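Local atomic coordinates of beta-xylosidase (Uncultured organism, PDB entry 4MLG), a protein that probably hydrolyses xylo-oligosaccharides, releasing xylose from their non-reducing ends, as a calcium-binding five-bladed beta-propeller glycosidase of family 43. Residues A[244-249]-A[273-278]; A[218-223]-A[240-245]; A[285-290]-A[303-308]. All coordinates share one frame; numbering follows the deposited sequence.

Interaction 1: A[244-249]-A[273-278]. With CA (calcium ion), chain M; SO4 (sulfate ion), chain N.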
loop_
_atom_site.group_PDB
_atom_site.type_symbol
_atom_site.label_atom_id
_atom_site.label_comp_id
_atom_site.label_asym_id
_atom_site.label_seq_id
_atom_site.Cartn_x
_atom_site.Cartn_y
_atom_site.Cartn_z
ATOM N N HIS A 244 5.364 -17.167 -23.664
ATOM C CA HIS A 244 6.610 -16.563 -24.134
ATOM C C HIS A 244 6.466 -15.778 -25.440
ATOM O O HIS A 244 7.358 -15.804 -26.286
ATOM C CB HIS A 244 7.697 -17.636 -24.286
ATOM C CG HIS A 244 7.769 -18.594 -23.136
ATOM N ND1 HIS A 244 6.875 -19.629 -22.971
ATOM C CD2 HIS A 244 8.633 -18.676 -22.097
ATOM C CE1 HIS A 244 7.180 -20.305 -21.878
ATOM N NE2 HIS A 244 8.244 -19.747 -21.329
ATOM N N LEU A 245 5.348 -15.075 -25.597
ATOM C CA LEU A 245 5.096 -14.317 -26.819
ATOM C C LEU A 245 5.052 -12.817 -26.564
ATOM O O LEU A 245 4.669 -12.370 -25.482
ATOM C CB LEU A 245 3.769 -14.742 -27.450
ATOM C CG LEU A 245 3.542 -16.221 -27.740
ATOM C CD1 LEU A 245 2.094 -16.456 -28.130
ATOM C CD2 LEU A 245 4.475 -16.696 -28.836
ATOM N N ILE A 246 5.447 -12.044 -27.569
ATOM C CA ILE A 246 5.199 -10.610 -27.572
ATOM C C ILE A 246 4.145 -10.313 -28.633
ATOM O O ILE A 246 4.446 -10.258 -29.826
ATOM C CB ILE A 246 6.477 -9.796 -27.856
ATOM C CG1 ILE A 246 7.495 -9.995 -26.733
ATOM C CG2 ILE A 246 6.151 -8.313 -27.993
ATOM C CD1 ILE A 246 7.077 -9.375 -25.414
ATOM N N CYS A 247 2.901 -10.147 -28.193
ATOM C CA CYS A 247 1.795 -9.896 -29.107
ATOM C C CYS A 247 1.537 -8.401 -29.239
ATOM O O CYS A 247 2.214 -7.590 -28.607
ATOM C CB CYS A 247 0.532 -10.610 -28.627
ATOM S SG CYS A 247 0.667 -12.415 -28.578
ATOM N N TYR A 248 0.563 -8.038 -30.067
ATOM C CA TYR A 248 0.195 -6.636 -30.221
ATOM C C TYR A 248 -1.254 -6.467 -30.659
ATOM O O TYR A 248 -1.824 -7.338 -31.318
ATOM C CB TYR A 248 1.134 -5.927 -31.201
ATOM C CG TYR A 248 0.839 -6.198 -32.660
ATOM C CD1 TYR A 248 0.191 -5.251 -33.445
ATOM C CD2 TYR A 248 1.210 -7.396 -33.253
ATOM C CE1 TYR A 248 -0.078 -5.492 -34.778
ATOM C CE2 TYR A 248 0.944 -7.646 -34.585
ATOM C CZ TYR A 248 0.300 -6.691 -35.343
ATOM O OH TYR A 248 0.033 -6.935 -36.671
ATOM N N ALA A 249 -1.842 -5.336 -30.281
ATOM C CA ALA A 249 -3.215 -5.018 -30.642
ATOM C C ALA A 249 -3.288 -3.611 -31.224
ATOM O O ALA A 249 -2.310 -2.864 -31.176
ATOM C CB ALA A 249 -4.119 -5.143 -29.429
ATOM N N THR A 273 10.091 -12.576 -21.688
ATOM C CA THR A 273 10.311 -11.770 -22.880
ATOM C C THR A 273 9.752 -10.363 -22.656
ATOM O O THR A 273 8.605 -10.192 -22.243
ATOM C CB THR A 273 9.716 -12.429 -24.150
ATOM O OG1 THR A 273 9.948 -11.587 -25.286
ATOM C CG2 THR A 273 8.219 -12.683 -23.995
ATOM N N HIS A 274 10.585 -9.358 -22.899
ATOM C CA HIS A 274 10.211 -7.972 -22.639
ATOM C C HIS A 274 10.744 -7.100 -23.763
ATOM O O HIS A 274 11.764 -7.426 -24.366
ATOM C CB HIS A 274 10.790 -7.513 -21.303
ATOM C CG HIS A 274 9.997 -6.432 -20.638
ATOM N ND1 HIS A 274 9.262 -6.648 -19.493
ATOM C CD2 HIS A 274 9.823 -5.128 -20.958
ATOM C CE1 HIS A 274 8.671 -5.524 -19.133
ATOM N NE2 HIS A 274 8.993 -4.586 -20.007
ATOM N N HIS A 275 10.070 -5.988 -24.041
ATOM C CA HIS A 275 10.391 -5.219 -25.237
ATOM C C HIS A 275 10.071 -3.730 -25.151
ATOM O O HIS A 275 9.559 -3.238 -24.145
ATOM C CB HIS A 275 9.613 -5.782 -26.417
ATOM C CG HIS A 275 8.162 -5.423 -26.385
ATOM N ND1 HIS A 275 7.307 -5.886 -25.409
ATOM C CD2 HIS A 275 7.423 -4.622 -27.186
ATOM C CE1 HIS A 275 6.098 -5.399 -25.620
ATOM N NE2 HIS A 275 6.141 -4.626 -26.691
ATOM N N SER A 276 10.374 -3.035 -26.244
ATOM C CA SER A 276 9.996 -1.641 -26.447
ATOM C C SER A 276 10.198 -1.295 -27.919
ATOM O O SER A 276 11.248 -1.587 -28.492
ATOM C CB SER A 276 10.830 -0.708 -25.568
ATOM O OG SER A 276 12.198 -0.747 -25.934
ATOM N N ILE A 277 9.190 -0.678 -28.527
ATOM C CA ILE A 277 9.238 -0.345 -29.948
ATOM C C ILE A 277 9.414 1.158 -30.166
ATOM O O ILE A 277 8.696 1.967 -29.579
ATOM C CB ILE A 277 7.966 -0.822 -30.673
ATOM C CG1 ILE A 277 7.722 -2.306 -30.390
ATOM C CG2 ILE A 277 8.075 -0.565 -32.167
ATOM C CD1 ILE A 277 6.489 -2.862 -31.056
ATOM N N VAL A 278 10.371 1.522 -31.015
ATOM C CA VAL A 278 10.685 2.925 -31.257
ATOM C C VAL A 278 11.273 3.116 -32.655
ATOM O O VAL A 278 11.949 2.230 -33.179
ATOM C CB VAL A 278 11.664 3.467 -30.184
ATOM C CG1 VAL A 278 13.011 2.767 -30.284
ATOM C CG2 VAL A 278 11.825 4.975 -30.300
HETATM CA CA CA M . 8.466 -1.896 -20.533
HETATM S S SO4 N . 9.741 -8.308 -15.146
HETATM O O1 SO4 N . 11.184 -8.092 -15.099
HETATM O O2 SO4 N . 9.248 -8.039 -16.493
HETATM O O3 SO4 N . 9.445 -9.692 -14.784
HETATM O O4 SO4 N . 9.089 -7.400 -14.208
HETATM O O HOH W 1 8.885 -13.876 -27.068
#

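Interaction 2: A[218-223]-A[240-245]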
loop_
_atom_site.group_PDB
_atom_site.type_symbol
_atom_site.label_atom_id
_atom_site.label_comp_id
_atom_site.label_asym_id
_atom_site.label_seq_id
_atom_site.Cartn_x
_atom_site.Cartn_y
_atom_site.Cartn_z
ATOM N N LYS A 218 -2.292 -17.552 -24.928
ATOM C CA LYS A 218 -1.431 -17.195 -26.050
ATOM C C LYS A 218 -1.709 -15.780 -26.554
ATOM O O LYS A 218 -0.960 -15.245 -27.370
ATOM C CB LYS A 218 -1.570 -18.216 -27.184
ATOM C CG LYS A 218 -0.497 -19.297 -27.162
ATOM C CD LYS A 218 -0.788 -20.419 -28.147
ATOM C CE LYS A 218 -1.732 -21.449 -27.550
ATOM N NZ LYS A 218 -1.856 -22.652 -28.421
ATOM N N ARG A 219 -2.783 -15.178 -26.053
ATOM C CA ARG A 219 -3.177 -13.835 -26.466
ATOM C C ARG A 219 -3.462 -12.946 -25.257
ATOM O O ARG A 219 -3.344 -11.724 -25.337
ATOM C CB ARG A 219 -4.407 -13.901 -27.376
ATOM C CG ARG A 219 -4.186 -14.685 -28.660
ATOM C CD ARG A 219 -5.472 -15.334 -29.140
ATOM N NE ARG A 219 -6.374 -14.389 -29.790
ATOM C CZ ARG A 219 -7.659 -14.632 -30.029
ATOM N NH1 ARG A 219 -8.196 -15.784 -29.655
ATOM N NH2 ARG A 219 -8.409 -13.720 -30.631
ATOM N N ARG A 220 -3.834 -13.573 -24.145
ATOM C CA ARG A 220 -4.150 -12.870 -22.902
ATOM C C ARG A 220 -2.973 -12.042 -22.390
ATOM O O ARG A 220 -1.823 -12.467 -22.478
ATOM C CB ARG A 220 -4.593 -13.880 -21.836
ATOM C CG ARG A 220 -4.420 -13.420 -20.399
ATOM C CD ARG A 220 -3.593 -14.416 -19.605
ATOM N NE ARG A 220 -2.257 -14.582 -20.171
ATOM C CZ ARG A 220 -1.337 -15.407 -19.685
ATOM N NH1 ARG A 220 -1.601 -16.149 -18.618
ATOM N NH2 ARG A 220 -0.150 -15.492 -20.268
ATOM N N PHE A 221 -3.265 -10.857 -21.860
ATOM C CA PHE A 221 -2.231 -9.992 -21.305
ATOM C C PHE A 221 -1.588 -10.602 -20.062
ATOM O O PHE A 221 -2.280 -11.129 -19.190
ATOM C CB PHE A 221 -2.806 -8.616 -20.964
ATOM C CG PHE A 221 -1.819 -7.697 -20.301
ATOM C CD1 PHE A 221 -0.895 -6.990 -21.056
ATOM C CD2 PHE A 221 -1.813 -7.540 -18.924
ATOM C CE1 PHE A 221 0.019 -6.144 -20.449
ATOM C CE2 PHE A 221 -0.902 -6.696 -18.309
ATOM C CZ PHE A 221 0.015 -5.996 -19.074
ATOM N N PHE A 222 -0.263 -10.522 -19.989
ATOM C CA PHE A 222 0.473 -10.985 -18.818
ATOM C C PHE A 222 1.266 -9.835 -18.204
ATOM O O PHE A 222 1.106 -9.530 -17.025
ATOM C CB PHE A 222 1.408 -12.144 -19.182
ATOM C CG PHE A 222 2.024 -12.831 -17.989
ATOM C CD1 PHE A 222 1.390 -13.909 -17.388
ATOM C CD2 PHE A 222 3.234 -12.400 -17.469
ATOM C CE1 PHE A 222 1.953 -14.542 -16.289
ATOM C CE2 PHE A 222 3.803 -13.027 -16.372
ATOM C CZ PHE A 222 3.161 -14.098 -15.781
ATOM N N GLU A 223 2.115 -9.200 -19.010
ATOM C CA GLU A 223 2.949 -8.094 -18.542
ATOM C C GLU A 223 3.585 -7.343 -19.710
ATOM O O GLU A 223 3.240 -7.577 -20.869
ATOM C CB GLU A 223 4.051 -8.605 -17.611
ATOM C CG GLU A 223 5.072 -9.492 -18.306
ATOM C CD GLU A 223 6.211 -9.904 -17.398
ATOM O OE1 GLU A 223 6.089 -9.725 -16.168
ATOM O OE2 GLU A 223 7.230 -10.406 -17.917
ATOM N N THR A 240 3.053 -12.253 -23.084
ATOM C CA THR A 240 2.028 -13.223 -22.715
ATOM C C THR A 240 2.522 -14.210 -21.661
ATOM O O THR A 240 1.837 -15.182 -21.344
ATOM C CB THR A 240 1.522 -14.006 -23.938
ATOM O OG1 THR A 240 2.595 -14.780 -24.488
ATOM C CG2 THR A 240 0.984 -13.056 -24.997
ATOM N N GLY A 241 3.714 -13.959 -21.129
ATOM C CA GLY A 241 4.234 -14.725 -20.010
ATOM C C GLY A 241 4.534 -16.190 -20.272
ATOM O O GLY A 241 5.561 -16.529 -20.861
ATOM N N ASP A 242 3.632 -17.061 -19.827
ATOM C CA ASP A 242 3.864 -18.502 -19.871
ATOM C C ASP A 242 3.773 -19.109 -21.271
ATOM O O ASP A 242 3.975 -20.311 -21.443
ATOM C CB ASP A 242 2.919 -19.230 -18.910
ATOM C CG ASP A 242 1.459 -18.982 -19.228
ATOM O OD1 ASP A 242 1.150 -17.937 -19.838
ATOM O OD2 ASP A 242 0.620 -19.831 -18.861
ATOM N N THR A 243 3.464 -18.283 -22.266
ATOM C CA THR A 243 3.512 -18.726 -23.655
ATOM C C THR A 243 4.659 -18.035 -24.387
ATOM O O THR A 243 4.892 -18.282 -25.570
ATOM C CB THR A 243 2.180 -18.495 -24.391
ATOM O OG1 THR A 243 1.727 -17.157 -24.162
ATOM C CG2 THR A 243 1.126 -19.475 -23.898
ATOM N N HIS A 244 5.364 -17.167 -23.664
ATOM C CA HIS A 244 6.610 -16.563 -24.134
ATOM C C HIS A 244 6.466 -15.778 -25.440
ATOM O O HIS A 244 7.358 -15.804 -26.286
ATOM C CB HIS A 244 7.697 -17.636 -24.286
ATOM C CG HIS A 244 7.769 -18.594 -23.136
ATOM N ND1 HIS A 244 6.875 -19.629 -22.971
ATOM C CD2 HIS A 244 8.633 -18.676 -22.097
ATOM C CE1 HIS A 244 7.180 -20.305 -21.878
ATOM N NE2 HIS A 244 8.244 -19.747 -21.329
ATOM N N LEU A 245 5.348 -15.075 -25.597
ATOM C CA LEU A 245 5.096 -14.317 -26.819
ATOM C C LEU A 245 5.052 -12.817 -26.564
ATOM O O LEU A 245 4.669 -12.370 -25.482
ATOM C CB LEU A 245 3.769 -14.742 -27.450
ATOM C CG LEU A 245 3.542 -16.221 -27.740
ATOM C CD1 LEU A 245 2.094 -16.456 -28.130
ATOM C CD2 LEU A 245 4.475 -16.696 -28.836
#

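Interaction 3: A[285-290]-A[303-308]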
loop_
_atom_site.group_PDB
_atom_site.type_symbol
_atom_site.label_atom_id
_atom_site.label_comp_id
_atom_site.label_asym_id
_atom_site.label_seq_id
_atom_site.Cartn_x
_atom_site.Cartn_y
_atom_site.Cartn_z
ATOM N N TYR A 285 12.717 -0.396 -34.617
ATOM C CA TYR A 285 13.499 -1.425 -33.941
ATOM C C TYR A 285 12.725 -2.057 -32.787
ATOM O O TYR A 285 11.952 -1.386 -32.104
ATOM C CB TYR A 285 14.819 -0.843 -33.428
ATOM C CG TYR A 285 15.712 -0.306 -34.522
ATOM C CD1 TYR A 285 16.626 -1.131 -35.165
ATOM C CD2 TYR A 285 15.641 1.024 -34.917
ATOM C CE1 TYR A 285 17.444 -0.646 -36.170
ATOM C CE2 TYR A 285 16.453 1.518 -35.920
ATOM C CZ TYR A 285 17.354 0.678 -36.543
ATOM O OH TYR A 285 18.167 1.163 -37.542
ATOM N N LEU A 286 12.936 -3.353 -32.581
ATOM C CA LEU A 286 12.330 -4.055 -31.456
ATOM C C LEU A 286 13.396 -4.427 -30.434
ATOM O O LEU A 286 14.006 -5.493 -30.522
ATOM C CB LEU A 286 11.601 -5.315 -31.930
ATOM C CG LEU A 286 10.927 -6.160 -30.844
ATOM C CD1 LEU A 286 9.749 -5.416 -30.235
ATOM C CD2 LEU A 286 10.497 -7.515 -31.386
ATOM N N PHE A 287 13.632 -3.538 -29.474
ATOM C CA PHE A 287 14.566 -3.825 -28.394
ATOM C C PHE A 287 13.957 -4.876 -27.476
ATOM O O PHE A 287 12.801 -4.760 -27.082
ATOM C CB PHE A 287 14.883 -2.557 -27.599
ATOM C CG PHE A 287 15.645 -1.524 -28.379
ATOM C CD1 PHE A 287 17.026 -1.451 -28.291
ATOM C CD2 PHE A 287 14.982 -0.623 -29.195
ATOM C CE1 PHE A 287 17.729 -0.501 -29.005
ATOM C CE2 PHE A 287 15.682 0.329 -29.910
ATOM C CZ PHE A 287 17.057 0.387 -29.816
ATOM N N HIS A 288 14.733 -5.903 -27.148
ATOM C CA HIS A 288 14.262 -6.975 -26.275
ATOM C C HIS A 288 15.440 -7.684 -25.614
ATOM O O HIS A 288 16.538 -7.134 -25.555
ATOM C CB HIS A 288 13.395 -7.969 -27.053
ATOM C CG HIS A 288 14.078 -8.573 -28.242
ATOM N ND1 HIS A 288 14.374 -7.851 -29.377
ATOM C CD2 HIS A 288 14.509 -9.835 -28.476
ATOM C CE1 HIS A 288 14.966 -8.639 -30.257
ATOM N NE2 HIS A 288 15.059 -9.849 -29.734
ATOM N N HIS A 289 15.214 -8.897 -25.114
ATOM C CA HIS A 289 16.289 -9.661 -24.485
ATOM C C HIS A 289 16.100 -11.174 -24.572
ATOM O O HIS A 289 14.990 -11.663 -24.775
ATOM C CB HIS A 289 16.470 -9.244 -23.019
ATOM C CG HIS A 289 15.287 -9.536 -22.146
ATOM N ND1 HIS A 289 14.689 -8.573 -21.361
ATOM C CD2 HIS A 289 14.599 -10.682 -21.922
ATOM C CE1 HIS A 289 13.682 -9.111 -20.697
ATOM N NE2 HIS A 289 13.604 -10.389 -21.021
ATOM N N ASP A 290 17.200 -11.904 -24.415
ATOM C CA ASP A 290 17.153 -13.350 -24.220
ATOM C C ASP A 290 18.306 -13.800 -23.324
ATOM O O ASP A 290 19.173 -13.002 -22.971
ATOM C CB ASP A 290 17.147 -14.109 -25.554
ATOM C CG ASP A 290 18.305 -13.730 -26.460
ATOM O OD1 ASP A 290 19.339 -13.238 -25.964
ATOM O OD2 ASP A 290 18.179 -13.940 -27.684
ATOM N N LEU A 303 20.197 -7.713 -23.191
ATOM C CA LEU A 303 19.360 -6.974 -24.129
ATOM C C LEU A 303 19.889 -7.020 -25.560
ATOM O O LEU A 303 21.096 -7.106 -25.789
ATOM C CB LEU A 303 19.122 -5.529 -23.666
ATOM C CG LEU A 303 20.256 -4.653 -23.124
ATOM C CD1 LEU A 303 21.315 -4.366 -24.171
ATOM C CD2 LEU A 303 19.679 -3.351 -22.599
ATOM N N LYS A 304 18.970 -6.963 -26.516
ATOM C CA LYS A 304 19.322 -7.057 -27.924
ATOM C C LYS A 304 18.320 -6.288 -28.780
ATOM O O LYS A 304 17.207 -6.002 -28.340
ATOM C CB LYS A 304 19.378 -8.524 -28.353
ATOM C CG LYS A 304 18.092 -9.293 -28.091
ATOM C CD LYS A 304 18.277 -10.782 -28.324
ATOM C CE LYS A 304 18.745 -11.067 -29.740
ATOM N NZ LYS A 304 18.933 -12.524 -29.987
ATOM N N VAL A 305 18.717 -5.953 -30.001
ATOM C CA VAL A 305 17.858 -5.172 -30.882
ATOM C C VAL A 305 17.703 -5.820 -32.255
ATOM O O VAL A 305 18.679 -6.258 -32.866
ATOM C CB VAL A 305 18.369 -3.717 -31.024
ATOM C CG1 VAL A 305 19.845 -3.695 -31.401
ATOM C CG2 VAL A 305 17.534 -2.946 -32.036
ATOM N N ALA A 306 16.461 -5.893 -32.724
ATOM C CA ALA A 306 16.164 -6.412 -34.052
ATOM C C ALA A 306 15.301 -5.414 -34.811
ATOM O O ALA A 306 14.433 -4.762 -34.227
ATOM C CB ALA A 306 15.460 -7.753 -33.952
ATOM N N GLU A 307 15.542 -5.293 -36.112
ATOM C CA GLU A 307 14.785 -4.363 -36.940
ATOM C C GLU A 307 13.337 -4.812 -37.098
ATOM O O GLU A 307 13.064 -5.974 -37.400
ATOM C CB GLU A 307 15.444 -4.201 -38.310
ATOM C CG GLU A 307 14.739 -3.206 -39.217
ATOM C CD GLU A 307 15.502 -2.934 -40.497
ATOM O OE1 GLU A 307 16.548 -3.580 -40.714
ATOM O OE2 GLU A 307 15.058 -2.073 -41.284
ATOM N N LEU A 308 12.411 -3.881 -36.885
ATOM C CA LEU A 308 10.988 -4.169 -37.009
ATOM C C LEU A 308 10.431 -3.563 -38.294
ATOM O O LEU A 308 10.710 -2.409 -38.618
ATOM C CB LEU A 308 10.229 -3.629 -35.796
ATOM C CG LEU A 308 8.757 -4.023 -35.675
ATOM C CD1 LEU A 308 8.487 -4.631 -34.310
ATOM C CD2 LEU A 308 7.853 -2.826 -35.915
#

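Interaction 1: A[244-249]-A[273-278]
Ile246 meets Thr273 and His275 with CG1, CG2 and CD1, and it carries most of the contact. Ile246 CG2 sits over the middle of the His275 ring, 3.7 Å from the centroid and 7° off the ring normal, a CH-pi contact. CG2 lies anti to the backbone N of Ile246, while CG1 takes the place beside that nitrogen (chi1 -64°). The two branches therefore part. CG2 covers the imidazole, and Ile246 CG1 comes to 3.3 Å from Thr273 OG1. Ile246 CD1, at the end of that branch, turns back to stand 3.5 Å from His275 ND1. The CG2 methyl of Thr273 faces the main chain of the other segment, 3.8 Å from His244 C.

The polar link is a water. This water lies 2.6 Å from His244 O and 3.1 Å from Thr273 OG1, within hydrogen-bonding distance of both. His275 NE2 is hydrogen-bonded to Ser237 OG on strand 233-239, which helps to fix the ring.

The metal lies beyond this packing. His274 points away from 244-249. His274 NE2 meets the calcium ion in the plane of the ring at 2.8 Å, and Asp85 is the second protein ligand. ND1 of the same ring gives a weak hydrogen bond to a sulfate that was probably picked up from the crystallisation solution.

The contact joins the sheets of two neighbouring blades, and the calcium-bound His274 is consistent with the metal at the centre of the family 43 propeller. Thr273 and His275 turn to Ile246 and the loop before it. The chemistry implies a metal ligand on a segment whose other side is held by carbon contacts and one bridging water.

Interaction 2: A[218-223]-A[240-245]
Phe222 lays one face of its ring against Gly241. The glycine CA is 3.8 Å from the Phe222 ring centroid, a CH-pi contact offset toward the rim. CG of Phe222 is anti to its backbone N (chi1 -170°), which carries the ring across to the turn. Gly241 has a positive phi, which suits a glycine.

Arg220 bends at chi2 and chi3, bringing its guanidinium edge to Asp242. Arg220 NH2 forms a salt bridge to Asp242 OD1 at about 2.8 Å, though that nitrogen crowds another atom in the model and cannot be placed exactly. The two planes are 34° apart.

Lys218 and Thr243 cross at about a right angle, Lys218 CG to Thr243 CG2 at 3.6 Å. Leu245 CD1 rests 3.4 Å from Lys218 O.

Thr240 binds within its own turn. Thr240 OG1 accepts from Leu245 N at 3.0 Å and donates to Thr243 OG1 at 2.6 Å, while CG2 faces Lys218 O. With an alanine here, OG1 and CG2 are gone, and Leu245 N and Thr243 OG1 would probably each lose a partner and the turn its brace.

The turn joins strands 233-239 and 246-251. Segment 218-223 leads into edge strand 223-230, where Phe222 and Glu223 face Ser239 in a classic beta bulge.

Interaction 3: A[285-290]-A[303-308]
Leu286 O is gripped by two donors, one from its own strand and one from across. His288 ND1 gives Leu286 O a hydrogen bond of 2.6 Å. The carbonyl oxygen lies almost in the plane of the imidazole, though the donor is tilted 33° from the carbonyl plane. Ala306 N gives a second, weak bond. Placing CG of His288 between its own backbone N and carbonyl carbon (chi1 57°) swings the ring back to reach this oxygen.

The strands pair antiparallel. Leu286 with Ala306 and His288 with Lys304 are the hydrogen-bonded pairs. Leu286 N meets Ala306 O at 2.6 Å in a nearly straight bond, while His288 and Lys304 bond in both directions.

Lys304 runs over the His288 ring on the same side of the sheet. Lys304 CG stands 3.7 Å from the His288 ring centroid, offset toward the rim, a CH-pi contact. At the ring edge, His288 CE1 lies 3.8 Å from Ala306 CB. The lysine chain then bends at chi3 and crosses Asp290 at about a right angle. Lys304 NZ forms a salt bridge with Asp290 OD2 at 2.8 Å, meeting the syn side 27° out of the carboxylate plane. OD2 also bonds Thr322, and Tyr6 OH bonds both Asp290 OD1 and Lys304 NZ.

On the other side, Phe287 and Val305 lie side by side. Val305 CG2 sits over the centre of the Phe287 ring, 4.0 Å from its centroid. Val305 CG2 also touches Tyr285 CB at 3.7 Å.

Next to this pairing, strand 5-6 joins 302-308 and strand 276-280 joins 283-290. Closing one blade with both an N-terminal strand and the last strands of the chain is a closure seen in many beta-propellers, consistent with the five-bladed fold of family 43.

Overall arrangement
Interactions 1 and 3 are buried, and interaction 2 is only partly so. Interactions 1 and 3 meet in one sheet: strand 276-280 pairs with strand 283-290, and His274 packs on His288 and His289. Interaction 1 joins that sheet to strand 246-251 of another. Interaction 2 shares His244 and Leu245 with it and lies on the turn leading into that strand, where Cys247 touches Lys218 and Thr240. Interactions 2 and 3 do not touch, their centres about 18 Å apart. Chemistry follows place. Within a sheet, interaction 3 is built on main-chain bonds, with side-chain packing on both faces; between sheets, interaction 1 uses carbon contacts and a water; between loops, interaction 2 combines a salt bridge with side chains packed on main chain.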